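Long-range contacts in putative sesquiterpene cyclase (Kitasatospora setae, PDB 4MC3), which catalyses the magnesium-dependent 1,11-cyclisation of (2E,6E)-farnesyl diphosphate to (2Z,6E)-hedycaryol, releasing diphosphate: residues Y10-L15 with A263-V268; L184-E189 with V293-N298; M206-R211 with L269-E274; A214-L219 with V259-Q264. All coordinates share one frame; numbering follows the deposited sequence.

Interaction 1: Y10-L15 with A263-V268; sequences YVPFPL and AQLHTV
Behind Leu265, the residue that meets Pro12 and Phe13, the carbonyl Ala263 O takes two donors of one residue from opposite faces of its plane: Thr267 N at 2.9 Å and Thr267 OG1 at 2.8 Å. The threonine hydroxyl thus satisfies itself on its own helix, 250-282 of the all-helical class I terpene synthase alpha domain, while Leu265 and Val268 present hydrocarbon to the irregular N-terminal segment 10-15. Leu265 carries most of the contact. With its CG turned directly away from the backbone N (chi1 174°), both methyls extend to the loop: Leu265 CD2 lies 3.9 Å from Tyr10 O, and Leu265 CD1 slides past the phenyl ring, 3.8 Å from Phe13 CE2. From the other direction the Pro12 ring points its CD at Leu265 CD1, 4.1 Å away. Proline and phenylalanine suit this loop because neither brings a polar side chain to the apolar helix surface. Farther along the helix, Val268 CG1 approaches Phe13 CZ obliquely. Loop and fold are also tied by a hydrogen bond from Ser304 of helix 286-309 to Phe13 O. The phenyl ring is itself covered from within the loop, with Pro12 CG 4.1 Å above the middle of one face.

Interaction 2: L184-E189 with V293-N298; sequences LWDLDE and VDYAAN
Tyr295 reaches from helix 286-309 toward Trp185 and Glu189. Beyond CB, its CG lies trans to N (chi1 177°); CD1 meets Glu189 CG at 4.1 Å, CE1 comes to 3.4 Å from Trp185 O, and OH passes Trp185 CB. A phenol suits the place, because one hydroxyl can both give and take: OH donates to water 1 (2.6 Å) and accepts from water 2 (2.8 Å), with a weak hydrogen bond to Arg210 besides. Water 1 in turn donates to Asp186 OD1 and to Glu189 OE2, at 2.6 and 2.7 Å, so it ties together three buried groups; Asp186 is also held by His145 and Glu189 by Arg201. On the other side of the contact the carboxylate of Asp188 stacks on the amide of Asn298, their planes 21° apart, with OD2 3.4 Å from Asn298 CB. Arg191 bridges to Asp188 OD1 and also to nearby Asp294. With Asp188 cut back to an alanine, Arg191 would probably have one carboxylate fewer and Asn298 would lose its stacked partner. Residues 184-188 run roughly antiparallel to residues 293-298, while helix 136-160 packs on Leu187 and helix 204-225 on both Trp185 and Tyr295.

Interaction 3: M206-R211 with L269-E274; sequences MNKLRR and LQARQE
Lys208, Ala271 and Leu209 carry this contact, each in a different way. The lysine is fully extended (chi1 179° and every later torsion close to it), and its methylenes lie along the helix surface, CG 4.0 Å from Ala271 CB, before the ammonium group reaches Glu274. There Lys208 NZ forms a salt bridge, donating to Glu274 OE1 at 3.0 Å on the syn side and more weakly to OE2 at 3.3 Å. A long aliphatic chain with a charged end suits this rim, apolar beside Ala271 and charged at its end, beside Glu274. Glu274 OE2 also accepts from Gln270 NE2, one turn back on its own helix, in a bent bond (133° at the hydrogen), so two neighbours hold the carboxylate in position. The small Ala271 side chain is consistent with the close backbones: its CB sits 3.8 Å from Leu209 N, and the CA atoms of these two residues are 5.4 Å apart. Helices 204-225 and 250-282 thus form a close antiparallel pair of the terpene synthase alpha domain; in segments 206-211 and 269-274 the axes are 8.5 Å apart and the directions differ by 156°. Leu209 seals the inner side of the pair. Its CB rests on Ala271 CB, while CD1 touches the aliphatic Arg272 CG at 4.0 Å; the same leucine packs on Ala296 of helix 286-309, and Arg272 bends at chi3 and lies against Ala297 and Ala300 there.

Interaction 4: A214-L219 with V259-Q264; sequences ALHIAL and VLVEAQ
Segments 214-219 and 259-264 run nearly antiparallel at 152°, their axes 8.7 Å apart and the CA atoms of His216 and Val261 only 5.3 Å apart. They belong to two helices of the class I terpene synthase alpha domain; the far face of the first carries Ile217, which touches the bound nerolidol. A chi1 of -176° swings the His216 ring out from its own helix toward Val261. Val261 CG1 lies over one ring face, 3.4 Å from His216 NE2, and Gln264 CB sits near the ring plane at the edge. Also in the ring plane, water 3 hydrogen-bonds to NE2 at 2.9 Å and donates to Glu262 OE2 at 2.8 Å; an imidazole serves here because it packs as a flat ring yet keeps a polar edge. With a leucine in place of His216, Glu262 would probably lose its water-mediated link across the helices. Leu219 packs one turn on, CB 3.6 Å from Val261 CG2 and CD1 3.9 Å from Leu260 CD1. Gln264 bends at chi2 (-48°), laying its CG and amide against Leu215 CB while its NE2 turns back to make a weak hydrogen bond of 3.4 Å to Leu260 O.

From the N terminus, segment 10-15 pairs only after some 250 residues, when interaction 1 lays it on helix 250-282. Segment 184-189, on helix 181-188, opens the loop that interaction 2 closes on helix 286-309; inside it nests interaction 3, and inside that interaction 4, two successive contacts of the antiparallel helices 204-225 and 250-282. Interaction 1 crosses both 2 and 3, and shares Ala263 and Gln264 with interaction 4. Direct packing joins neighbours: Phe13 on Arg272 between interactions 1 and 3, Val11 on His216 between 1 and 4, Ala296 on Leu209 between 2 and 3, and Trp185 on Ile217 between 2 and 4. Thus the N-terminal loop is tied to a bundle of four helices.

Interaction 1: Y10-L15 with A263-V268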
# COMPACT_ATOMS: atom_id res chain seq x y z
N TYR A 10 15.35 12.65 2.32
CA TYR A 10 15.11 13.50 1.17
C TYR A 10 14.67 12.65 -0.02
O TYR A 10 15.26 11.60 -0.32
CB TYR A 10 16.36 14.32 0.81
CG TYR A 10 16.22 15.06 -0.51
CD1 TYR A 10 15.52 16.29 -0.57
CD2 TYR A 10 16.72 14.53 -1.71
CE1 TYR A 10 15.35 16.95 -1.78
CE2 TYR A 10 16.56 15.20 -2.92
CZ TYR A 10 15.87 16.39 -2.95
OH TYR A 10 15.70 17.08 -4.14
N VAL A 11 13.64 13.13 -0.69
CA VAL A 11 13.12 12.51 -1.90
C VAL A 11 12.97 13.61 -2.96
O VAL A 11 12.42 14.67 -2.69
CB VAL A 11 11.75 11.83 -1.62
CG1 VAL A 11 11.26 11.18 -2.87
CG2 VAL A 11 11.90 10.78 -0.53
N PRO A 12 13.46 13.36 -4.17
CA PRO A 12 13.53 14.44 -5.19
C PRO A 12 12.23 14.73 -5.90
O PRO A 12 12.11 15.77 -6.58
CB PRO A 12 14.53 13.89 -6.20
CG PRO A 12 14.52 12.43 -6.02
CD PRO A 12 14.31 12.22 -4.56
N PHE A 13 11.25 13.83 -5.77
CA PHE A 13 10.03 13.90 -6.55
C PHE A 13 9.11 14.97 -5.97
O PHE A 13 9.02 15.12 -4.75
CB PHE A 13 9.34 12.52 -6.56
CG PHE A 13 10.27 11.38 -6.95
CD1 PHE A 13 10.90 11.33 -8.19
CD2 PHE A 13 10.55 10.37 -6.03
CE1 PHE A 13 11.79 10.30 -8.51
CE2 PHE A 13 11.42 9.34 -6.35
CZ PHE A 13 12.05 9.31 -7.59
N PRO A 14 8.40 15.72 -6.85
CA PRO A 14 7.50 16.71 -6.31
C PRO A 14 6.43 16.12 -5.39
O PRO A 14 6.01 14.95 -5.57
CB PRO A 14 6.88 17.37 -7.56
CG PRO A 14 7.88 17.12 -8.64
CD PRO A 14 8.49 15.77 -8.32
N LEU A 15 6.03 16.92 -4.41
CA LEU A 15 4.95 16.58 -3.51
C LEU A 15 3.64 16.97 -4.17
O LEU A 15 3.37 18.12 -4.38
CB LEU A 15 5.08 17.26 -2.14
CG LEU A 15 3.95 17.03 -1.16
CD1 LEU A 15 3.98 15.56 -0.75
CD2 LEU A 15 4.07 17.90 0.07
N ALA A 263 19.06 3.08 -0.49
CA ALA A 263 19.13 2.03 -1.48
C ALA A 263 17.81 1.84 -2.25
O ALA A 263 17.81 1.63 -3.49
CB ALA A 263 19.58 0.73 -0.83
N GLN A 264 16.70 1.87 -1.52
CA GLN A 264 15.41 1.75 -2.20
C GLN A 264 15.16 2.90 -3.17
O GLN A 264 14.63 2.65 -4.27
CB GLN A 264 14.21 1.58 -1.24
CG GLN A 264 14.31 0.45 -0.22
CD GLN A 264 14.73 -0.82 -0.88
OE1 GLN A 264 14.11 -1.30 -1.84
NE2 GLN A 264 15.82 -1.39 -0.40
N LEU A 265 15.47 4.11 -2.73
CA LEU A 265 15.36 5.29 -3.59
C LEU A 265 16.13 5.13 -4.88
O LEU A 265 15.59 5.39 -5.97
CB LEU A 265 15.77 6.57 -2.89
CG LEU A 265 15.79 7.79 -3.81
CD1 LEU A 265 14.43 8.10 -4.42
CD2 LEU A 265 16.36 8.95 -2.99
N HIS A 266 17.39 4.73 -4.77
CA HIS A 266 18.21 4.57 -5.97
C HIS A 266 17.73 3.43 -6.85
O HIS A 266 17.78 3.54 -8.07
CB HIS A 266 19.67 4.50 -5.59
CG HIS A 266 20.21 5.83 -5.14
ND1 HIS A 266 20.55 6.82 -6.04
CD2 HIS A 266 20.37 6.36 -3.91
CE1 HIS A 266 20.94 7.89 -5.37
NE2 HIS A 266 20.85 7.64 -4.08
N THR A 267 17.13 2.39 -6.25
CA THR A 267 16.49 1.33 -6.99
C THR A 267 15.23 1.83 -7.74
O THR A 267 14.97 1.40 -8.88
CB THR A 267 16.17 0.14 -6.05
OG1 THR A 267 17.38 -0.33 -5.43
CG2 THR A 267 15.57 -0.99 -6.79
N VAL A 268 14.45 2.71 -7.10
CA VAL A 268 13.31 3.34 -7.78
C VAL A 268 13.78 4.13 -9.01
O VAL A 268 13.20 4.00 -10.09
CB VAL A 268 12.47 4.23 -6.84
CG1 VAL A 268 11.55 5.17 -7.62
CG2 VAL A 268 11.68 3.30 -5.90

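Interaction 2: L184-E189 with V293-N298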
# COMPACT_ATOMS: atom_id res chain seq x y z
N LEU A 184 -2.86 -0.67 -3.36
CA LEU A 184 -3.18 0.73 -3.54
C LEU A 184 -2.88 1.21 -4.92
O LEU A 184 -3.64 1.91 -5.61
CB LEU A 184 -2.51 1.62 -2.46
CG LEU A 184 -3.06 1.38 -1.07
CD1 LEU A 184 -2.11 1.93 -0.01
CD2 LEU A 184 -4.40 2.10 -0.89
N TRP A 185 -1.67 0.91 -5.39
CA TRP A 185 -1.21 1.30 -6.73
C TRP A 185 -2.02 0.58 -7.81
O TRP A 185 -2.30 1.20 -8.84
CB TRP A 185 0.26 1.07 -6.95
CG TRP A 185 1.11 2.08 -6.14
CD1 TRP A 185 0.81 3.36 -5.83
CD2 TRP A 185 2.39 1.81 -5.51
NE1 TRP A 185 1.83 3.93 -5.09
CE2 TRP A 185 2.79 2.98 -4.85
CE3 TRP A 185 3.19 0.69 -5.42
CZ2 TRP A 185 4.02 3.07 -4.12
CZ3 TRP A 185 4.43 0.77 -4.74
CH2 TRP A 185 4.80 1.94 -4.09
N ASP A 186 -2.43 -0.68 -7.59
CA ASP A 186 -3.35 -1.29 -8.53
C ASP A 186 -4.57 -0.38 -8.79
O ASP A 186 -5.08 -0.27 -9.92
CB ASP A 186 -3.84 -2.66 -8.04
CG ASP A 186 -2.76 -3.73 -8.02
OD1 ASP A 186 -1.80 -3.67 -8.78
OD2 ASP A 186 -2.93 -4.65 -7.16
N LEU A 187 -5.13 0.23 -7.74
CA LEU A 187 -6.27 1.10 -7.89
C LEU A 187 -5.99 2.35 -8.70
O LEU A 187 -6.93 2.94 -9.28
CB LEU A 187 -6.89 1.44 -6.52
CG LEU A 187 -7.58 0.31 -5.73
CD1 LEU A 187 -7.82 0.61 -4.28
CD2 LEU A 187 -8.93 -0.07 -6.42
N ASP A 188 -4.73 2.78 -8.77
CA ASP A 188 -4.37 3.93 -9.59
C ASP A 188 -4.66 3.67 -11.08
O ASP A 188 -4.88 4.61 -11.84
CB ASP A 188 -2.90 4.29 -9.42
CG ASP A 188 -2.54 5.67 -10.00
OD1 ASP A 188 -3.31 6.62 -9.78
OD2 ASP A 188 -1.49 5.76 -10.71
N GLU A 189 -4.74 2.40 -11.50
CA GLU A 189 -5.00 2.11 -12.90
C GLU A 189 -6.41 2.59 -13.30
O GLU A 189 -6.64 2.84 -14.48
CB GLU A 189 -4.83 0.65 -13.21
CG GLU A 189 -3.44 0.13 -13.00
CD GLU A 189 -3.21 -1.26 -13.61
OE1 GLU A 189 -3.64 -1.49 -14.77
OE2 GLU A 189 -2.60 -2.12 -12.92
N VAL A 293 3.94 5.14 -18.10
CA VAL A 293 4.81 6.20 -17.55
C VAL A 293 4.13 7.00 -16.42
O VAL A 293 4.78 7.35 -15.41
CB VAL A 293 5.26 7.13 -18.69
CG1 VAL A 293 5.97 8.37 -18.14
CG2 VAL A 293 6.16 6.35 -19.61
N ASP A 294 2.84 7.27 -16.58
CA ASP A 294 2.07 8.02 -15.59
C ASP A 294 1.95 7.15 -14.30
O ASP A 294 2.06 7.69 -13.18
CB ASP A 294 0.69 8.37 -16.16
CG ASP A 294 0.03 9.60 -15.53
OD1 ASP A 294 -0.74 10.29 -16.25
OD2 ASP A 294 0.21 9.90 -14.35
N TYR A 295 1.66 5.87 -14.46
CA TYR A 295 1.60 4.97 -13.29
C TYR A 295 2.91 4.99 -12.53
O TYR A 295 2.92 5.12 -11.31
CB TYR A 295 1.30 3.57 -13.77
CG TYR A 295 1.25 2.46 -12.78
CD1 TYR A 295 0.07 2.10 -12.18
CD2 TYR A 295 2.37 1.72 -12.47
CE1 TYR A 295 -0.00 1.00 -11.35
CE2 TYR A 295 2.34 0.66 -11.58
CZ TYR A 295 1.13 0.31 -11.02
OH TYR A 295 1.12 -0.81 -10.23
N ALA A 296 4.04 4.87 -13.22
CA ALA A 296 5.34 4.88 -12.56
C ALA A 296 5.69 6.23 -11.91
O ALA A 296 6.28 6.29 -10.81
CB ALA A 296 6.42 4.52 -13.56
N ALA A 297 5.29 7.33 -12.52
CA ALA A 297 5.43 8.64 -11.87
C ALA A 297 4.63 8.77 -10.61
O ALA A 297 5.04 9.45 -9.65
CB ALA A 297 5.07 9.79 -12.83
N ASN A 298 3.48 8.10 -10.56
CA ASN A 298 2.66 8.11 -9.34
C ASN A 298 3.31 7.30 -8.22
O ASN A 298 3.26 7.67 -7.04
CB ASN A 298 1.24 7.56 -9.64
CG ASN A 298 0.32 7.76 -8.49
OD1 ASN A 298 -0.06 6.79 -7.77
ND2 ASN A 298 0.00 8.98 -8.27
O HOH W 1 -0.89 -2.38 -10.89
O HOH W 2 1.12 -2.20 -7.77

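Interaction 3: M206-R211 with L269-E274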
# COMPACT_ATOMS: atom_id res chain seq x y z
N MET A 206 8.93 -3.02 -13.73
CA MET A 206 7.77 -2.59 -12.94
C MET A 206 7.75 -3.32 -11.60
O MET A 206 7.41 -2.73 -10.56
CB MET A 206 6.47 -2.80 -13.68
CG MET A 206 5.28 -2.03 -13.10
SD MET A 206 5.50 -0.25 -13.34
CE MET A 206 4.60 0.08 -14.84
N ASN A 207 8.08 -4.59 -11.60
CA ASN A 207 8.14 -5.33 -10.34
C ASN A 207 9.20 -4.75 -9.40
O ASN A 207 8.98 -4.65 -8.19
CB ASN A 207 8.41 -6.84 -10.58
CG ASN A 207 7.27 -7.56 -11.27
OD1 ASN A 207 6.12 -7.16 -11.26
ND2 ASN A 207 7.61 -8.71 -11.84
N LYS A 208 10.34 -4.35 -9.96
CA LYS A 208 11.44 -3.79 -9.22
C LYS A 208 11.03 -2.47 -8.64
O LYS A 208 11.37 -2.13 -7.47
CB LYS A 208 12.64 -3.65 -10.14
CG LYS A 208 13.92 -3.04 -9.55
CD LYS A 208 15.01 -3.08 -10.62
CE LYS A 208 16.25 -2.32 -10.20
NZ LYS A 208 17.39 -2.49 -11.16
N LEU A 209 10.35 -1.67 -9.45
CA LEU A 209 9.84 -0.36 -9.00
C LEU A 209 8.83 -0.51 -7.86
O LEU A 209 8.90 0.25 -6.87
CB LEU A 209 9.17 0.36 -10.20
CG LEU A 209 8.52 1.72 -9.92
CD1 LEU A 209 9.50 2.73 -9.39
CD2 LEU A 209 7.84 2.22 -11.19
N ARG A 210 7.89 -1.42 -8.05
CA ARG A 210 6.81 -1.64 -7.08
C ARG A 210 7.44 -2.07 -5.73
O ARG A 210 7.09 -1.54 -4.68
CB ARG A 210 5.86 -2.73 -7.59
CG ARG A 210 4.71 -3.15 -6.68
CD ARG A 210 3.82 -4.25 -7.24
NE ARG A 210 3.21 -3.78 -8.47
CZ ARG A 210 3.47 -4.22 -9.72
NH1 ARG A 210 4.27 -5.22 -9.97
NH2 ARG A 210 2.87 -3.61 -10.74
N ARG A 211 8.36 -3.02 -5.74
CA ARG A 211 8.99 -3.48 -4.51
C ARG A 211 9.79 -2.40 -3.85
O ARG A 211 9.64 -2.15 -2.62
CB ARG A 211 9.86 -4.73 -4.77
CG ARG A 211 10.68 -5.10 -3.52
CD ARG A 211 11.50 -6.36 -3.76
NE ARG A 211 12.44 -6.53 -2.66
CZ ARG A 211 12.36 -7.41 -1.67
NH1 ARG A 211 11.39 -8.29 -1.58
NH2 ARG A 211 13.34 -7.40 -0.76
N LEU A 269 14.84 4.93 -8.83
CA LEU A 269 15.38 5.79 -9.90
C LEU A 269 15.84 4.94 -11.07
O LEU A 269 15.49 5.18 -12.24
CB LEU A 269 16.49 6.69 -9.36
CG LEU A 269 16.04 7.84 -8.46
CD1 LEU A 269 17.22 8.46 -7.71
CD2 LEU A 269 15.28 8.90 -9.26
N GLN A 270 16.58 3.89 -10.74
CA GLN A 270 17.06 2.94 -11.76
C GLN A 270 15.92 2.23 -12.47
O GLN A 270 15.93 2.12 -13.68
CB GLN A 270 18.00 1.90 -11.13
CG GLN A 270 18.74 1.04 -12.16
CD GLN A 270 19.59 -0.09 -11.54
OE1 GLN A 270 19.88 -0.10 -10.35
NE2 GLN A 270 19.98 -1.05 -12.38
N ALA A 271 14.94 1.73 -11.71
CA ALA A 271 13.85 0.97 -12.30
C ALA A 271 13.02 1.81 -13.28
O ALA A 271 12.44 1.28 -14.24
CB ALA A 271 12.93 0.41 -11.23
N ARG A 272 12.84 3.09 -12.94
CA ARG A 272 12.11 3.98 -13.85
C ARG A 272 12.78 4.09 -15.20
O ARG A 272 12.12 4.04 -16.23
CB ARG A 272 11.92 5.36 -13.24
CG ARG A 272 10.88 5.34 -12.12
CD ARG A 272 10.61 6.75 -11.60
NE ARG A 272 9.78 7.50 -12.54
CZ ARG A 272 9.47 8.79 -12.42
NH1 ARG A 272 9.93 9.52 -11.40
NH2 ARG A 272 8.71 9.37 -13.33
N GLN A 273 14.10 4.19 -15.19
CA GLN A 273 14.87 4.24 -16.44
C GLN A 273 14.73 2.95 -17.20
O GLN A 273 14.52 2.94 -18.42
CB GLN A 273 16.34 4.56 -16.14
CG GLN A 273 16.54 6.01 -15.73
CD GLN A 273 15.76 7.00 -16.62
OE1 GLN A 273 16.07 7.16 -17.81
NE2 GLN A 273 14.74 7.66 -16.04
N GLU A 274 14.86 1.84 -16.48
CA GLU A 274 14.76 0.52 -17.05
C GLU A 274 13.36 0.27 -17.62
O GLU A 274 13.20 -0.41 -18.64
CB GLU A 274 15.15 -0.53 -16.01
CG GLU A 274 16.65 -0.51 -15.68
CD GLU A 274 17.03 -1.37 -14.50
OE1 GLU A 274 16.14 -1.92 -13.80
OE2 GLU A 274 18.24 -1.49 -14.24

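Interaction 4: A214-L219 with V259-Q264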
# COMPACT_ATOMS: atom_id res chain seq x y z
N ALA A 214 7.54 0.40 -2.49
CA ALA A 214 6.79 -0.09 -1.32
C ALA A 214 7.73 -0.14 -0.10
O ALA A 214 7.33 0.23 1.01
CB ALA A 214 6.12 -1.43 -1.56
N LEU A 215 8.95 -0.60 -0.30
CA LEU A 215 9.91 -0.73 0.78
C LEU A 215 10.44 0.62 1.24
O LEU A 215 10.65 0.80 2.45
CB LEU A 215 11.04 -1.69 0.44
CG LEU A 215 10.61 -3.17 0.40
CD1 LEU A 215 11.82 -4.02 0.03
CD2 LEU A 215 9.91 -3.69 1.69
N HIS A 216 10.62 1.57 0.34
CA HIS A 216 11.03 2.91 0.78
C HIS A 216 10.02 3.49 1.77
O HIS A 216 10.34 3.92 2.88
CB HIS A 216 11.17 3.84 -0.40
CG HIS A 216 11.66 5.20 -0.06
ND1 HIS A 216 10.87 6.17 0.51
CD2 HIS A 216 12.90 5.76 -0.21
CE1 HIS A 216 11.59 7.28 0.68
NE2 HIS A 216 12.82 7.06 0.25
N ILE A 217 8.73 3.43 1.38
CA ILE A 217 7.63 3.92 2.15
C ILE A 217 7.55 3.19 3.46
O ILE A 217 7.33 3.79 4.52
CB ILE A 217 6.33 3.81 1.30
CG1 ILE A 217 6.41 4.79 0.11
CG2 ILE A 217 5.11 4.03 2.12
CD1 ILE A 217 5.39 4.54 -0.98
N ALA A 218 7.61 1.86 3.41
CA ALA A 218 7.49 1.06 4.64
C ALA A 218 8.62 1.26 5.61
O ALA A 218 8.36 1.31 6.84
CB ALA A 218 7.39 -0.40 4.32
N LEU A 219 9.84 1.39 5.10
CA LEU A 219 10.99 1.54 5.97
C LEU A 219 10.99 2.93 6.63
O LEU A 219 11.36 3.08 7.81
CB LEU A 219 12.28 1.31 5.21
CG LEU A 219 12.53 -0.14 4.83
CD1 LEU A 219 13.59 -0.27 3.79
CD2 LEU A 219 12.87 -0.98 6.05
N VAL A 259 20.30 3.81 5.48
CA VAL A 259 21.10 3.35 4.33
C VAL A 259 20.24 2.47 3.40
O VAL A 259 20.28 2.55 2.16
CB VAL A 259 22.35 2.61 4.81
CG1 VAL A 259 23.04 1.88 3.67
CG2 VAL A 259 23.30 3.58 5.51
N LEU A 260 19.45 1.61 4.01
CA LEU A 260 18.50 0.77 3.24
C LEU A 260 17.49 1.59 2.47
O LEU A 260 17.15 1.24 1.34
CB LEU A 260 17.75 -0.22 4.14
CG LEU A 260 17.90 -1.72 4.00
CD1 LEU A 260 16.74 -2.38 4.72
CD2 LEU A 260 17.94 -2.18 2.56
N VAL A 261 16.94 2.60 3.13
CA VAL A 261 16.01 3.52 2.47
C VAL A 261 16.65 4.19 1.26
O VAL A 261 16.03 4.29 0.18
CB VAL A 261 15.47 4.58 3.47
CG1 VAL A 261 14.70 5.69 2.78
CG2 VAL A 261 14.59 3.97 4.53
N GLU A 262 17.88 4.71 1.42
CA GLU A 262 18.53 5.32 0.30
C GLU A 262 18.71 4.32 -0.82
O GLU A 262 18.51 4.64 -2.00
CB GLU A 262 19.87 5.97 0.73
CG GLU A 262 19.68 7.23 1.59
CD GLU A 262 18.66 8.23 0.99
OE1 GLU A 262 18.97 8.79 -0.11
OE2 GLU A 262 17.57 8.45 1.62
N ALA A 263 19.06 3.08 -0.49
CA ALA A 263 19.13 2.03 -1.48
C ALA A 263 17.81 1.84 -2.25
O ALA A 263 17.81 1.63 -3.49
CB ALA A 263 19.58 0.73 -0.83
N GLN A 264 16.70 1.87 -1.52
CA GLN A 264 15.41 1.75 -2.20
C GLN A 264 15.16 2.90 -3.17
O GLN A 264 14.63 2.65 -4.27
CB GLN A 264 14.21 1.58 -1.24
CG GLN A 264 14.31 0.45 -0.22
CD GLN A 264 14.73 -0.82 -0.88
OE1 GLN A 264 14.11 -1.30 -1.84
NE2 GLN A 264 15.82 -1.39 -0.40
O HOH W 3 14.97 8.92 0.72